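Local atomic coordinates of lipoprotein (Colwellia psychrerythraea, PDB entry 3O0Y), a protein that is a putative bacterial lipoprotein of undetermined function whose family falls within a clan of metallopeptidase-like proteins, so that peptidase activity is possible but unproven. Residues T129-G132 with L133-F136; S276-W279 with A280-K283; V286-Q289 with D290-Q294. All coordinates share one frame; numbering follows the deposited sequence.

How the contacts relate
From the N terminus the three contacts follow one another in series; none nests in or crosses another, and each joins consecutive residues. Contact 1 bends the loop between strand 126-128 and helix 144-154. Contact 2 comes much later, a 3-10 bend in the connection from helix 236-268 to helix 284-296. Contact 3 lies only a few residues further on, along helix 284-296 itself. In space they converge: Phe136 of contact 1 packs on Ile278 and Gln281 of contact 2, Leu133 and Pro135 meet Tyr287 of contact 3, and Ile278 rests against both Tyr287 and Tyr288. The early loop is thus tied to the start of this helix.

Contact 1 of 3, residues T129-G132 with L133-F136; sequences TWMG and LSPF
Met131 curls beside Ser134 where the chain leaves a tight bend and becomes extended. Its first torsion is off the staggered positions (chi1 -135°), the middle of the chain is straight, and a bend at chi3 (79°) brings the methyl group round towards the serine. Ser134 OG lies 3.7 Å from Met131 CB whatever these torsions are; what they add is Met131 CE, 3.8 Å from Ser134 OG. The same methyl also reaches the proline ring, more loosely, with Met131 CE 4.5 Å from Pro135 CD. On its other flank Met131 CG lies 3.7 Å above the plane of the Trp130 ring, towards the rim, and that indole in turn meets Trp549 edge-to-face.

Ser134 holds OG anti to its carbonyl carbon (chi1 -63°), which directs the hydroxyl back along the chain. Ser134 OG comes within 3.1 Å of Gly132 O, one of the acceptors available to its single proton. Gly132 itself has a positive phi, a backbone region that a residue without a side chain adopts most easily. The side chain of Leu133 touches the preceding residues only at CB, and the rest of it is directed to Tyr287 of helix 284-296. Further on, Pro135 CB sits over the centre of the Phe136 ring, 3.9 Å above it.

Asp128 OD2 accepts hydrogen bonds from the backbone N of Trp130 and of Met131. Asp128 thus forms an Asx turn at the end of strand 126-128; the chain then turns at Gly132-Leu133 and returns to the strand, where Ser134 pairs through its backbone with Tyr126.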
loop_
_atom_site.group_PDB
_atom_site.type_symbol
_atom_site.label_atom_id
_atom_site.label_comp_id
_atom_site.label_asym_id
_atom_site.label_seq_id
_atom_site.Cartn_x
_atom_site.Cartn_y
_atom_site.Cartn_z
ATOM N N THR A 129 -0.943 -5.192 8.719
ATOM C CA THR A 129 0.218 -5.908 8.243
ATOM C C THR A 129 0.964 -5.180 7.161
ATOM O O THR A 129 2.115 -5.561 6.888
ATOM C CB THR A 129 -0.089 -7.327 7.740
ATOM O OG1 THR A 129 -1.051 -7.251 6.680
ATOM C CG2 THR A 129 -0.681 -8.231 8.962
ATOM N N TRP A 130 0.377 -4.128 6.583
ATOM C CA TRP A 130 1.104 -3.226 5.666
ATOM C C TRP A 130 1.590 -1.963 6.363
ATOM O O TRP A 130 2.780 -1.662 6.330
ATOM C CB TRP A 130 0.224 -2.916 4.432
ATOM C CG TRP A 130 0.562 -1.669 3.720
ATOM C CD1 TRP A 130 1.717 -1.458 2.976
ATOM C CD2 TRP A 130 -0.209 -0.476 3.620
ATOM N NE1 TRP A 130 1.710 -0.191 2.459
ATOM C CE2 TRP A 130 0.546 0.444 2.860
ATOM C CE3 TRP A 130 -1.462 -0.070 4.126
ATOM C CZ2 TRP A 130 0.082 1.725 2.576
ATOM C CZ3 TRP A 130 -1.909 1.217 3.855
ATOM C CH2 TRP A 130 -1.168 2.061 3.044
ATOM N N MET A 131 0.674 -1.239 7.018
ATOM C CA MET A 131 0.947 0.109 7.514
ATOM C C MET A 131 1.414 0.172 8.938
ATOM O O MET A 131 1.784 1.252 9.397
ATOM C CB MET A 131 -0.309 1.021 7.338
ATOM C CG MET A 131 -0.039 2.414 6.781
ATOM S SD MET A 131 -1.349 3.633 6.529
ATOM C CE MET A 131 -1.483 4.136 8.251
ATOM N N GLY A 132 1.502 -0.977 9.608
ATOM C CA GLY A 132 1.814 -0.991 11.036
ATOM C C GLY A 132 0.692 -0.342 11.825
ATOM O O GLY A 132 -0.492 -0.517 11.500
ATOM N N LEU A 133 1.054 0.464 12.831
ATOM C CA LEU A 133 0.027 1.090 13.646
ATOM C C LEU A 133 -0.820 2.019 12.781
ATOM O O LEU A 133 -0.292 2.952 12.160
ATOM C CB LEU A 133 0.623 1.868 14.796
ATOM C CG LEU A 133 -0.314 2.643 15.757
ATOM C CD1 LEU A 133 -1.359 1.742 16.423
ATOM C CD2 LEU A 133 0.538 3.453 16.787
ATOM N N SER A 134 -2.140 1.811 12.812
ATOM C CA SER A 134 -3.045 2.571 11.996
ATOM C C SER A 134 -4.103 3.159 12.952
ATOM O O SER A 134 -4.609 2.447 13.741
ATOM C CB SER A 134 -3.671 1.656 10.996
ATOM O OG SER A 134 -2.680 1.107 10.128
ATOM N N PRO A 135 -4.458 4.427 12.780
ATOM C CA PRO A 135 -5.179 5.110 13.907
ATOM C C PRO A 135 -6.655 4.846 14.019
ATOM O O PRO A 135 -7.210 4.991 15.135
ATOM C CB PRO A 135 -4.934 6.586 13.604
ATOM C CG PRO A 135 -4.679 6.685 12.127
ATOM C CD PRO A 135 -3.941 5.415 11.785
ATOM N N PHE A 136 -7.340 4.524 12.925
ATOM C CA PHE A 136 -8.822 4.447 12.926
ATOM C C PHE A 136 -9.287 3.071 12.438
ATOM O O PHE A 136 -9.185 2.757 11.220
ATOM C CB PHE A 136 -9.385 5.563 12.092
ATOM C CG PHE A 136 -8.908 6.939 12.531
ATOM C CD1 PHE A 136 -9.066 7.374 13.840
ATOM C CD2 PHE A 136 -8.256 7.766 11.653
ATOM C CE1 PHE A 136 -8.565 8.594 14.234
ATOM C CE2 PHE A 136 -7.746 9.016 12.064
ATOM C CZ PHE A 136 -7.905 9.416 13.358
#

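Contact 2 of 3, residues S276-W279 with A280-K283; sequences SGIW and AQPK
Backbone hydrogen bonds between Gly277 and Ala280 and between Ile278 and Gln281 set the shape of this bend. Ala280 N donates to Gly277 O at 3.2 Å, and Gln281 N to Ile278 O at 3.0 Å. Both link residues three apart, as in a 3-10 turn.

Aromatic packing comes next. Trp279 places CG between its backbone N and carbonyl carbon (chi1 61°), a position that folds the indole back over the following residue. Ala280 CB makes a CH-pi contact with the six-membered ring of Trp279, 3.9 Å from its centroid and almost on the normal. Gly277 O lies over the same face, on the side of the five-membered ring. A beta carbon on Gly277 would run into Trp279 CD1, so a side chain at this position would probably not fit with the indole in this place.

Apolar contact is supplied by Ile278, whose CD1 lies 3.7 Å from Gln281 CG, the two side chains crossing at about a right angle. Ile278 also packs on Phe136, Tyr287 and Tyr288.

Among the polar side-chain groups, the bend at chi2 carries the Gln281 amide back beneath the turn. Its NE2 donates to a water at 2.9 Å and also to Leu194 O, and that water makes a weak bond to Gly277 O. Gln281 OE1 receives a weak hydrogen bond from Arg273.

Gly277 O is therefore gripped by a backbone N-H and, more weakly, by water, while the buried Gln281 amide has partners at both NE2 and OE1, which probably limits its rotation beneath a turn roofed by tryptophan.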
loop_
_atom_site.group_PDB
_atom_site.type_symbol
_atom_site.label_atom_id
_atom_site.label_comp_id
_atom_site.label_asym_id
_atom_site.label_seq_id
_atom_site.Cartn_x
_atom_site.Cartn_y
_atom_site.Cartn_z
ATOM N N SER A 276 -9.405 18.298 11.027
ATOM C CA SER A 276 -8.997 17.324 10.018
ATOM C C SER A 276 -7.753 16.528 10.327
ATOM O O SER A 276 -7.652 15.342 9.947
ATOM C CB SER A 276 -8.805 17.978 8.647
ATOM O OG SER A 276 -9.904 18.779 8.295
ATOM N N GLY A 277 -6.800 17.139 11.007
ATOM C CA GLY A 277 -5.521 16.480 11.190
ATOM C C GLY A 277 -5.365 15.777 12.537
ATOM O O GLY A 277 -6.118 16.003 13.508
ATOM N N ILE A 278 -4.361 14.936 12.592
ATOM C CA ILE A 278 -4.103 14.081 13.753
ATOM C C ILE A 278 -3.626 14.853 14.997
ATOM O O ILE A 278 -3.777 14.326 16.106
ATOM C CB ILE A 278 -3.115 12.907 13.389
ATOM C CG1 ILE A 278 -3.356 11.666 14.289
ATOM C CG2 ILE A 278 -1.677 13.364 13.470
ATOM C CD1 ILE A 278 -4.650 10.893 13.976
ATOM N N TRP A 279 -3.129 16.069 14.809
ATOM C CA TRP A 279 -2.724 16.946 15.909
ATOM C C TRP A 279 -3.893 17.130 16.909
ATOM O O TRP A 279 -3.684 17.423 18.139
ATOM C CB TRP A 279 -2.301 18.316 15.385
ATOM C CG TRP A 279 -3.395 19.043 14.673
ATOM C CD1 TRP A 279 -3.670 18.995 13.315
ATOM C CD2 TRP A 279 -4.430 19.886 15.249
ATOM N NE1 TRP A 279 -4.794 19.724 13.038
ATOM C CE2 TRP A 279 -5.270 20.301 14.191
ATOM C CE3 TRP A 279 -4.711 20.323 16.544
ATOM C CZ2 TRP A 279 -6.401 21.139 14.402
ATOM C CZ3 TRP A 279 -5.782 21.197 16.753
ATOM C CH2 TRP A 279 -6.612 21.601 15.678
ATOM N N ALA A 280 -5.111 16.963 16.415
ATOM C CA ALA A 280 -6.330 17.258 17.285
ATOM C C ALA A 280 -6.671 16.108 18.241
ATOM O O ALA A 280 -7.579 16.226 19.114
ATOM C CB ALA A 280 -7.527 17.561 16.433
ATOM N N GLN A 281 -5.989 14.976 18.059
ATOM C CA GLN A 281 -6.115 13.861 18.981
ATOM C C GLN A 281 -5.245 14.118 20.204
ATOM O O GLN A 281 -4.283 14.900 20.146
ATOM C CB GLN A 281 -5.643 12.564 18.325
ATOM C CG GLN A 281 -6.338 12.189 17.041
ATOM C CD GLN A 281 -7.822 11.836 17.112
ATOM O OE1 GLN A 281 -8.395 11.517 18.182
ATOM N NE2 GLN A 281 -8.471 11.916 15.955
ATOM N N PRO A 282 -5.586 13.487 21.356
ATOM C CA PRO A 282 -4.678 13.557 22.503
ATOM C C PRO A 282 -3.338 12.939 22.186
ATOM O O PRO A 282 -3.291 11.855 21.606
ATOM C CB PRO A 282 -5.446 12.807 23.628
ATOM C CG PRO A 282 -6.386 11.969 22.953
ATOM C CD PRO A 282 -6.770 12.673 21.655
ATOM N N LYS A 283 -2.273 13.710 22.411
ATOM C CA LYS A 283 -0.931 13.299 22.073
ATOM C C LYS A 283 -0.766 13.094 20.544
ATOM O O LYS A 283 0.152 12.377 20.119
ATOM C CB LYS A 283 -0.545 11.993 22.781
ATOM C CG LYS A 283 -0.690 12.004 24.348
ATOM C CD LYS A 283 0.349 12.883 25.025
ATOM C CE LYS A 283 1.517 12.081 25.708
ATOM N NZ LYS A 283 2.891 12.042 24.913
HETATM O O HOH W 1 -7.729 13.291 13.544
#

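Contact 3 of 3, residues V286-Q289 with D290-Q294; sequences VYYQ and DAIKQ
Ile292 lies over one face of the Tyr288 ring, one helical turn further on. Ile292 CG1 is 4.2 Å from the Tyr288 ring centroid and 13° off the normal, a CH-pi contact displaced towards the rim, and Ile292 CD1 approaches Tyr288 CE2 to 3.7 Å. The isoleucine sets CG1 beside its own backbone N (chi1 -68°) and extends the chain from there, which lays the branch across the aromatic. With an alanine here CG1, CG2 and CD1 are gone, and Tyr288 would probably lose this aliphatic cover, opening a gap towards Pro302 and Ile305, which Ile292 also touches.

Ala291 CB touches both tyrosines, 4.3 Å from Tyr287 CE2 and 4.5 Å from Tyr288 CD1. The hydroxyl of Tyr288 is hydrogen-bonded to Asp511, and its ring meets that of His515, so the hydroxyl is anchored and the ring also has an aromatic neighbour.

The backbone follows the alpha-helical pattern: Asp290, Ala291, Ile292 and Lys293 donate through N to the carbonyls of Val286, Tyr287, Tyr288 and Gln289. On a different side of the helix, Gln294 NE2 donates to Asp290 OD1 at 3.2 Å from the syn side, though 32° out of the carboxylate plane. Arg114 forms a salt bridge with that same oxygen. Asp290 OD2 accepts from a water at 2.7 Å, which lies above the rim of the Tyr287 ring and gives a weak bond to Tyr287 O.

The helix thus divides its chemistry between aromatic and aliphatic packing on one side and, on another, a carboxylate whose negative charge is probably stabilised by Arg114, the glutamine amide and water.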
loop_
_atom_site.group_PDB
_atom_site.type_symbol
_atom_site.label_atom_id
_atom_site.label_comp_id
_atom_site.label_asym_id
_atom_site.label_seq_id
_atom_site.Cartn_x
_atom_site.Cartn_y
_atom_site.Cartn_z
ATOM N N VAL A 286 2.766 13.747 19.039
ATOM C CA VAL A 286 3.681 12.674 19.295
ATOM C C VAL A 286 3.382 11.483 18.397
ATOM O O VAL A 286 4.305 10.837 17.894
ATOM C CB VAL A 286 3.610 12.319 20.824
ATOM C CG1 VAL A 286 4.377 11.034 21.075
ATOM C CG2 VAL A 286 4.140 13.531 21.614
ATOM N N TYR A 287 2.125 11.164 18.200
ATOM C CA TYR A 287 1.756 10.144 17.241
ATOM C C TYR A 287 2.322 10.399 15.832
ATOM O O TYR A 287 2.896 9.497 15.209
ATOM C CB TYR A 287 0.255 10.034 17.162
ATOM C CG TYR A 287 -0.218 8.998 16.167
ATOM C CD1 TYR A 287 -0.470 7.700 16.543
ATOM C CD2 TYR A 287 -0.273 9.291 14.834
ATOM C CE1 TYR A 287 -0.873 6.748 15.601
ATOM C CE2 TYR A 287 -0.594 8.359 13.895
ATOM C CZ TYR A 287 -0.889 7.076 14.268
ATOM O OH TYR A 287 -1.258 6.137 13.310
ATOM N N TYR A 288 2.165 11.653 15.391
ATOM C CA TYR A 288 2.603 12.028 14.054
ATOM C C TYR A 288 4.098 11.921 13.927
ATOM O O TYR A 288 4.598 11.417 12.896
ATOM C CB TYR A 288 2.093 13.433 13.688
ATOM C CG TYR A 288 2.344 13.772 12.221
ATOM C CD1 TYR A 288 1.822 12.961 11.211
ATOM C CD2 TYR A 288 3.050 14.927 11.857
ATOM C CE1 TYR A 288 2.055 13.270 9.870
ATOM C CE2 TYR A 288 3.228 15.252 10.522
ATOM C CZ TYR A 288 2.760 14.428 9.567
ATOM O OH TYR A 288 2.971 14.762 8.232
ATOM N N GLN A 289 4.844 12.324 14.954
ATOM C CA GLN A 289 6.310 12.181 14.887
ATOM C C GLN A 289 6.732 10.684 14.736
ATOM O O GLN A 289 7.636 10.315 13.952
ATOM C CB GLN A 289 7.040 12.879 16.055
ATOM C CG GLN A 289 8.561 13.050 15.793
ATOM C CD GLN A 289 8.874 14.014 14.594
ATOM O OE1 GLN A 289 9.633 13.708 13.587
ATOM N NE2 GLN A 289 8.291 15.195 14.698
ATOM N N ASP A 290 6.030 9.816 15.404
ATOM C CA ASP A 290 6.190 8.368 15.205
ATOM C C ASP A 290 5.813 7.884 13.811
ATOM O O ASP A 290 6.550 7.104 13.214
ATOM C CB ASP A 290 5.403 7.570 16.272
ATOM C CG ASP A 290 5.581 6.044 16.092
ATOM O OD1 ASP A 290 6.725 5.522 16.325
ATOM O OD2 ASP A 290 4.632 5.424 15.555
ATOM N N ALA A 291 4.731 8.434 13.267
ATOM C CA ALA A 291 4.345 8.120 11.895
ATOM C C ALA A 291 5.401 8.548 10.909
ATOM O O ALA A 291 5.701 7.808 9.942
ATOM C CB ALA A 291 3.009 8.678 11.555
ATOM N N ILE A 292 6.004 9.691 11.127
ATOM C CA ILE A 292 7.093 10.141 10.258
ATOM C C ILE A 292 8.259 9.180 10.305
ATOM O O ILE A 292 8.851 8.862 9.257
ATOM C CB ILE A 292 7.545 11.606 10.672
ATOM C CG1 ILE A 292 6.458 12.583 10.362
ATOM C CG2 ILE A 292 8.867 12.055 9.968
ATOM C CD1 ILE A 292 6.751 14.035 10.865
ATOM N N LYS A 293 8.596 8.721 11.521
ATOM C CA LYS A 293 9.665 7.692 11.633
ATOM C C LYS A 293 9.288 6.363 10.916
ATOM O O LYS A 293 10.089 5.809 10.120
ATOM C CB LYS A 293 9.989 7.449 13.094
ATOM C CG LYS A 293 11.116 6.386 13.137
ATOM C CD LYS A 293 12.031 6.322 14.324
ATOM C CE LYS A 293 13.277 5.433 13.924
ATOM N NZ LYS A 293 14.167 5.932 12.766
ATOM N N GLN A 294 8.079 5.857 11.151
ATOM C CA GLN A 294 7.716 4.537 10.655
ATOM C C GLN A 294 7.352 4.521 9.176
ATOM O O GLN A 294 7.602 3.526 8.491
ATOM C CB GLN A 294 6.516 3.958 11.438
ATOM C CG GLN A 294 6.697 3.756 12.946
ATOM C CD GLN A 294 7.927 3.068 13.368
ATOM O OE1 GLN A 294 8.382 2.059 12.766
ATOM N NE2 GLN A 294 8.527 3.611 14.443
HETATM O O HOH W 2 2.366 6.223 14.250
#